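Local coordinates for FAD dependent oxidoreductase domain-containing protein (Deinococcus radiodurans R1, PDB 3C4N), which binds ADP and is probably an FAD-dependent oxidoreductase of the ETF-QO/FixC family, its precise reaction unknown, at residues D140-F145 with P269-S274; P146-L151 with G283-V288. One frame throughout, in Å; residues are numbered along the deposited sequence.

Contact 1: D140-F145 with P269-S274; sequences DALADF and PVLRAS
One face of the Phe145 ring carries the CD methylene of Pro269, a CH-pi contact in which CD stands 3.6 Å from the ring centroid and 15° off the ring normal. The methylene is displaced toward the rim on the side of the ring's root, and its shortest approach is to Phe145 CG, at 3.5 Å. The adjacent Pro269 CG comes close to Phe145 CD2, at 3.8 Å. With CG opposite its carbonyl carbon (chi1 -54°), Phe145 sends the aromatic ring on toward the proline. Leu142, which follows helix 138-141 and begins the type I turn closed by Phe145 N to Leu142 O, touches Pro269 as well as Leu271. Its CD1 methyl meets Pro269 CG at 4.4 Å and Leu271 CD2 at 4.5 Å, both loose contacts. Strand 270-273 is bonded through its backbone to strands 118-127 and 276-281, and Leu124 of the former also meets Leu142. Every contact between 140-145 and 269-274 is apolar: the turn is held to the start of the strand by dispersion and by the C-H bonds of Pro269 CD, which the adjacent ring nitrogen probably polarises, over the pi cloud of Phe145.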
ATOM      1  N   ASP A 140       3.185  45.580  16.774  1.00 45.67           N
ATOM      2  CA  ASP A 140       4.007  44.851  17.733  1.00 45.02           C
ATOM      3  C   ASP A 140       4.024  43.359  17.434  1.00 44.41           C
ATOM      4  O   ASP A 140       5.043  42.695  17.623  1.00 43.03           O
ATOM      5  CB  ASP A 140       3.477  45.097  19.148  1.00 49.35           C
ATOM      6  CG  ASP A 140       3.625  46.544  19.583  1.00 56.00           C
ATOM      7  OD1 ASP A 140       2.841  46.995  20.448  1.00 60.08           O
ATOM      8  OD2 ASP A 140       4.531  47.232  19.064  1.00 60.98           O
ATOM      9  N   ALA A 141       2.889  42.842  16.968  1.00 46.46           N
ATOM     10  CA  ALA A 141       2.746  41.423  16.628  1.00 44.31           C
ATOM     11  C   ALA A 141       3.713  41.019  15.516  1.00 40.39           C
ATOM     12  O   ALA A 141       4.306  39.941  15.551  1.00 36.57           O
ATOM     13  CB  ALA A 141       1.311  41.138  16.201  1.00 41.18           C
ATOM     14  N   LEU A 142       3.856  41.894  14.528  1.00 43.37           N
ATOM     15  CA  LEU A 142       4.749  41.651  13.403  1.00 46.45           C
ATOM     16  C   LEU A 142       6.108  42.311  13.640  1.00 47.12           C
ATOM     17  O   LEU A 142       6.823  42.649  12.699  1.00 48.64           O
ATOM     18  CB  LEU A 142       4.108  42.176  12.114  1.00 35.30           C
ATOM     19  CG  LEU A 142       3.229  41.210  11.318  1.00 38.83           C
ATOM     20  CD1 LEU A 142       2.695  40.114  12.216  1.00 40.20           C
ATOM     21  CD2 LEU A 142       2.091  41.977  10.656  1.00 31.19           C
ATOM     22  N   ALA A 143       6.454  42.487  14.911  1.00 48.81           N
ATOM     23  CA  ALA A 143       7.720  43.094  15.281  1.00 47.06           C
ATOM     24  C   ALA A 143       8.870  42.420  14.561  1.00 46.48           C
ATOM     25  O   ALA A 143       9.537  43.038  13.737  1.00 51.05           O
ATOM     26  CB  ALA A 143       7.931  42.999  16.784  1.00 54.16           C
ATOM     27  N   ASP A 144       9.105  41.149  14.857  1.00 47.14           N
ATOM     28  CA  ASP A 144      10.212  40.456  14.213  1.00 54.28           C
ATOM     29  C   ASP A 144       9.802  39.711  12.948  1.00 51.46           C
ATOM     30  O   ASP A 144      10.491  38.793  12.506  1.00 53.15           O
ATOM     31  CB  ASP A 144      10.875  39.483  15.185  1.00 57.23           C
ATOM     32  CG  ASP A 144      12.359  39.315  14.910  1.00 59.63           C
ATOM     33  OD1 ASP A 144      12.911  38.239  15.218  1.00 59.75           O
ATOM     34  OD2 ASP A 144      12.977  40.271  14.391  1.00 61.19           O
ATOM     35  N   PHE A 145       8.685  40.116  12.361  1.00 48.79           N
ATOM     36  CA  PHE A 145       8.203  39.468  11.153  1.00 42.68           C
ATOM     37  C   PHE A 145       7.838  40.513  10.094  1.00 43.00           C
ATOM     38  O   PHE A 145       6.669  40.722   9.783  1.00 43.05           O
ATOM     39  CB  PHE A 145       6.995  38.604  11.505  1.00 41.84           C
ATOM     40  CG  PHE A 145       7.255  37.620  12.621  1.00 40.71           C
ATOM     41  CD1 PHE A 145       8.251  36.654  12.500  1.00 39.18           C
ATOM     42  CD2 PHE A 145       6.482  37.639  13.780  1.00 36.82           C
ATOM     43  CE1 PHE A 145       8.474  35.726  13.514  1.00 34.24           C
ATOM     44  CE2 PHE A 145       6.702  36.713  14.799  1.00 35.20           C
ATOM     45  CZ  PHE A 145       7.698  35.753  14.663  1.00 32.26           C
ATOM     46  N   PRO A 269       4.458  33.950  11.037  1.00 31.25           N
ATOM     47  CA  PRO A 269       3.113  33.584  11.495  1.00 30.89           C
ATOM     48  C   PRO A 269       2.026  33.444  10.429  1.00 26.15           C
ATOM     49  O   PRO A 269       2.126  34.000   9.336  1.00 25.21           O
ATOM     50  CB  PRO A 269       2.794  34.667  12.531  1.00 30.87           C
ATOM     51  CG  PRO A 269       3.611  35.841  12.078  1.00 31.02           C
ATOM     52  CD  PRO A 269       4.904  35.221  11.636  1.00 25.40           C
ATOM     53  N   VAL A 270       1.005  32.656  10.757  1.00 18.19           N
ATOM     54  CA  VAL A 270      -0.130  32.453   9.867  1.00 17.98           C
ATOM     55  C   VAL A 270      -0.974  33.711  10.055  1.00 16.50           C
ATOM     56  O   VAL A 270      -1.097  34.214  11.172  1.00 22.81           O
ATOM     57  CB  VAL A 270      -0.972  31.209  10.281  1.00 14.87           C
ATOM     58  CG1 VAL A 270      -2.198  31.082   9.397  1.00  8.15           C
ATOM     59  CG2 VAL A 270      -0.127  29.947  10.181  1.00 16.00           C
ATOM     60  N   LEU A 271      -1.538  34.229   8.972  1.00 18.72           N
ATOM     61  CA  LEU A 271      -2.352  35.436   9.044  1.00 14.31           C
ATOM     62  C   LEU A 271      -3.738  35.159   8.502  1.00 15.80           C
ATOM     63  O   LEU A 271      -3.906  34.357   7.583  1.00 20.94           O
ATOM     64  CB  LEU A 271      -1.707  36.554   8.225  1.00 23.06           C
ATOM     65  CG  LEU A 271      -0.283  36.950   8.633  1.00 25.58           C
ATOM     66  CD1 LEU A 271       0.414  37.628   7.452  1.00 31.85           C
ATOM     67  CD2 LEU A 271      -0.330  37.864   9.848  1.00 16.56           C
ATOM     68  N   ARG A 272      -4.726  35.840   9.076  1.00 21.15           N
ATOM     69  CA  ARG A 272      -6.125  35.706   8.687  1.00 10.78           C
ATOM     70  C   ARG A 272      -6.784  37.072   8.629  1.00 18.88           C
ATOM     71  O   ARG A 272      -6.472  37.950   9.426  1.00 20.58           O
ATOM     72  CB  ARG A 272      -6.863  34.850   9.705  1.00  7.92           C
ATOM     73  CG  ARG A 272      -6.488  33.395   9.659  1.00 18.46           C
ATOM     74  CD  ARG A 272      -7.429  32.545  10.502  1.00 16.78           C
ATOM     75  NE  ARG A 272      -7.274  31.132  10.170  1.00 20.31           N
ATOM     76  CZ  ARG A 272      -7.908  30.143  10.787  1.00 16.63           C
ATOM     77  NH1 ARG A 272      -8.745  30.415  11.781  1.00 23.65           N
ATOM     78  NH2 ARG A 272      -7.708  28.887  10.409  1.00  8.02           N
ATOM     79  N   ALA A 273      -7.703  37.252   7.688  1.00 19.38           N
ATOM     80  CA  ALA A 273      -8.417  38.524   7.550  1.00 24.89           C
ATOM     81  C   ALA A 273      -9.772  38.249   6.908  1.00 22.84           C
ATOM     82  O   ALA A 273      -9.857  37.487   5.952  1.00 28.42           O
ATOM     83  CB  ALA A 273      -7.600  39.504   6.678  1.00 18.61           C
ATOM     84  N   SER A 274     -10.827  38.867   7.429  1.00 16.74           N
ATOM     85  CA  SER A 274     -12.170  38.668   6.885  1.00 25.02           C
ATOM     86  C   SER A 274     -12.457  37.220   6.461  1.00 28.01           C
ATOM     87  O   SER A 274     -13.175  36.981   5.491  1.00 30.25           O
ATOM     88  CB  SER A 274     -12.401  39.589   5.682  1.00 28.95           C
ATOM     89  OG  SER A 274     -12.410  40.954   6.065  1.00 30.05           O
TER

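Contact 2: P146-L151 with G283-V288; sequences PEALAL and GGYTLV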
ATOM      1  N   PRO A 146       8.849  41.182   9.523  1.00 41.48           N
ATOM      2  CA  PRO A 146       8.636  42.208   8.503  1.00 38.58           C
ATOM      3  C   PRO A 146       8.092  41.689   7.176  1.00 35.67           C
ATOM      4  O   PRO A 146       7.368  42.398   6.483  1.00 33.50           O
ATOM      5  CB  PRO A 146      10.024  42.822   8.349  1.00 43.23           C
ATOM      6  CG  PRO A 146      10.921  41.647   8.556  1.00 43.79           C
ATOM      7  CD  PRO A 146      10.290  40.997   9.776  1.00 47.11           C
ATOM      8  N   GLU A 147       8.443  40.461   6.817  1.00 33.09           N
ATOM      9  CA  GLU A 147       7.985  39.903   5.551  1.00 33.21           C
ATOM     10  C   GLU A 147       6.471  39.708   5.523  1.00 34.20           C
ATOM     11  O   GLU A 147       5.879  39.545   4.457  1.00 34.19           O
ATOM     12  CB  GLU A 147       8.705  38.577   5.252  1.00 31.38           C
ATOM     13  CG  GLU A 147       8.311  37.384   6.122  1.00 35.59           C
ATOM     14  CD  GLU A 147       8.725  37.525   7.577  1.00 33.84           C
ATOM     15  OE1 GLU A 147       9.525  38.431   7.897  1.00 35.72           O
ATOM     16  OE2 GLU A 147       8.254  36.708   8.398  1.00 33.26           O
ATOM     17  N   ALA A 148       5.852  39.733   6.703  1.00 36.24           N
ATOM     18  CA  ALA A 148       4.408  39.567   6.833  1.00 33.96           C
ATOM     19  C   ALA A 148       3.733  40.929   6.907  1.00 33.08           C
ATOM     20  O   ALA A 148       2.541  41.061   6.632  1.00 33.87           O
ATOM     21  CB  ALA A 148       4.084  38.762   8.082  1.00 32.56           C
ATOM     22  N   LEU A 149       4.510  41.945   7.263  1.00 33.83           N
ATOM     23  CA  LEU A 149       3.988  43.295   7.387  1.00 34.56           C
ATOM     24  C   LEU A 149       3.723  43.920   6.020  1.00 33.26           C
ATOM     25  O   LEU A 149       2.685  44.543   5.802  1.00 38.11           O
ATOM     26  CB  LEU A 149       4.982  44.161   8.168  1.00 34.58           C
ATOM     27  CG  LEU A 149       4.411  45.299   9.024  1.00 42.84           C
ATOM     28  CD1 LEU A 149       5.558  46.048   9.687  1.00 46.53           C
ATOM     29  CD2 LEU A 149       3.581  46.255   8.174  1.00 51.45           C
ATOM     30  N   ALA A 150       4.663  43.739   5.100  1.00 30.51           N
ATOM     31  CA  ALA A 150       4.557  44.299   3.757  1.00 29.66           C
ATOM     32  C   ALA A 150       3.347  43.788   2.981  1.00 31.27           C
ATOM     33  O   ALA A 150       3.017  44.303   1.908  1.00 34.52           O
ATOM     34  CB  ALA A 150       5.841  44.001   2.973  1.00 37.40           C
ATOM     35  N   LEU A 151       2.692  42.766   3.512  1.00 27.25           N
ATOM     36  CA  LEU A 151       1.532  42.202   2.839  1.00 25.18           C
ATOM     37  C   LEU A 151       0.283  43.024   3.106  1.00 28.94           C
ATOM     38  O   LEU A 151      -0.634  43.063   2.287  1.00 35.10           O
ATOM     39  CB  LEU A 151       1.289  40.771   3.313  1.00 13.82           C
ATOM     40  CG  LEU A 151       2.438  39.785   3.160  1.00 28.44           C
ATOM     41  CD1 LEU A 151       2.026  38.467   3.802  1.00 27.01           C
ATOM     42  CD2 LEU A 151       2.783  39.588   1.689  1.00 20.17           C
ATOM     43  N   GLY A 283       8.451  28.923   1.170  1.00 36.77           N
ATOM     44  CA  GLY A 283       8.981  30.250   0.915  1.00 33.42           C
ATOM     45  C   GLY A 283       7.947  31.259   0.464  1.00 31.73           C
ATOM     46  O   GLY A 283       8.275  32.413   0.201  1.00 33.84           O
ATOM     47  N   GLY A 284       6.696  30.830   0.373  1.00 26.62           N
ATOM     48  CA  GLY A 284       5.643  31.731  -0.042  1.00 25.75           C
ATOM     49  C   GLY A 284       4.446  31.610   0.880  1.00 26.52           C
ATOM     50  O   GLY A 284       4.589  31.319   2.066  1.00 25.15           O
ATOM     51  N   TYR A 285       3.257  31.831   0.336  1.00 23.77           N
ATOM     52  CA  TYR A 285       2.033  31.741   1.119  1.00 25.04           C
ATOM     53  C   TYR A 285       0.997  31.021   0.285  1.00 25.19           C
ATOM     54  O   TYR A 285       0.957  31.162  -0.936  1.00 30.18           O
ATOM     55  CB  TYR A 285       1.499  33.136   1.479  1.00 24.10           C
ATOM     56  CG  TYR A 285       2.441  33.984   2.309  1.00 31.10           C
ATOM     57  CD1 TYR A 285       2.370  33.989   3.701  1.00 31.62           C
ATOM     58  CD2 TYR A 285       3.424  34.762   1.702  1.00 33.58           C
ATOM     59  CE1 TYR A 285       3.259  34.749   4.467  1.00 32.47           C
ATOM     60  CE2 TYR A 285       4.321  35.523   2.458  1.00 27.26           C
ATOM     61  CZ  TYR A 285       4.233  35.511   3.839  1.00 28.63           C
ATOM     62  OH  TYR A 285       5.126  36.242   4.589  1.00 20.80           O
ATOM     63  N   THR A 286       0.173  30.227   0.951  1.00 23.47           N
ATOM     64  CA  THR A 286      -0.895  29.512   0.284  1.00 16.85           C
ATOM     65  C   THR A 286      -2.147  30.228   0.747  1.00 19.94           C
ATOM     66  O   THR A 286      -2.348  30.413   1.944  1.00 20.64           O
ATOM     67  CB  THR A 286      -0.942  28.049   0.718  1.00 15.57           C
ATOM     68  OG1 THR A 286       0.221  27.376   0.228  1.00 23.03           O
ATOM     69  CG2 THR A 286      -2.179  27.367   0.160  1.00 25.60           C
ATOM     70  N   LEU A 287      -2.982  30.647  -0.196  1.00 19.82           N
ATOM     71  CA  LEU A 287      -4.199  31.372   0.142  1.00 20.93           C
ATOM     72  C   LEU A 287      -5.342  30.388   0.413  1.00 19.98           C
ATOM     73  O   LEU A 287      -5.672  29.571  -0.443  1.00 30.81           O
ATOM     74  CB  LEU A 287      -4.530  32.344  -1.008  1.00 18.34           C
ATOM     75  CG  LEU A 287      -5.583  33.429  -0.823  1.00 18.44           C
ATOM     76  CD1 LEU A 287      -5.377  34.570  -1.807  1.00 17.37           C
ATOM     77  CD2 LEU A 287      -6.946  32.797  -1.001  1.00 24.84           C
ATOM     78  N   VAL A 288      -5.922  30.450   1.614  1.00 16.08           N
ATOM     79  CA  VAL A 288      -7.028  29.563   2.010  1.00 14.94           C
ATOM     80  C   VAL A 288      -8.328  30.372   2.130  1.00 21.42           C
ATOM     81  O   VAL A 288      -8.642  30.933   3.185  1.00 18.30           O
ATOM     82  CB  VAL A 288      -6.723  28.855   3.368  1.00 13.84           C
ATOM     83  CG1 VAL A 288      -7.806  27.825   3.694  1.00  7.81           C
ATOM     84  CG2 VAL A 288      -5.370  28.180   3.308  1.00  4.34           C
TER
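Tyr285 and Leu151 bury the most surface here, with Glu147 a smaller third. The CD1 methyl of Leu151 lies over one face of the Tyr285 ring, 4.0 Å from the centroid and 23° off the normal, a CH-pi contact. It is shifted toward the hydroxyl end: CD1 is nearest Tyr285 CZ, at 3.7 Å, and almost as near the OH. The two side chains come from opposite directions. With CG opposite its carbonyl carbon (chi1 -61°), Tyr285 sends its ring out from the strand until the hydroxyl reaches the backbone of 146-151.

At the far end of the tyrosine, the OH meets Glu147 by its aliphatic part, with CG 3.7 Å from OH, while the main-chain Glu147 O lies 3.4 Å from the same OH without a hydrogen bond between them. The glutamate chain crosses the tyrosine at about a right angle. The phenolic group is satisfied elsewhere, by a hydrogen bond to Leu263 O, which ties down the end of a largely buried side chain. Ala148 adds a looser touch, its CA 4.1 Å from Tyr285 OH. A phenylalanine in place of Tyr285 would probably leave Leu263 O without this partner and the end of the ring less firmly fixed.

The weakly bonded helical turn 146-149 and the residues after it thus receive the end of a long side chain from strand 284-288. That strand lies between 251-260 and 276-281, antiparallel to both, and Leu260 and Pro280 on those strands also touch Tyr285. Leu151 in turn packs on Leu262 and Ala330, so 146-151 is seated against strand 284-288 of a mixed sheet and against nearby loops.

In the fold
Contacts 1 and 2 have centres about 9 Å apart and join directly: Leu271 CD1 of contact 1 lies 3.9 Å from Ala148 CB and 4.1 Å from Leu151 CD1 of contact 2, while Leu142 CD2 packs 4.0 Å from Leu149 CA. Leu142, just after helix 138-141, thus packs on helix 146-149, and both lie against the same mixed sheet. Contact 1 meets it at strand 270-273 and contact 2 at strand 284-288, with strand 276-281 paired between them. Their centres lie about 23 and 21 Å from the centre of the chain, on the same side of it and away from the ADP site.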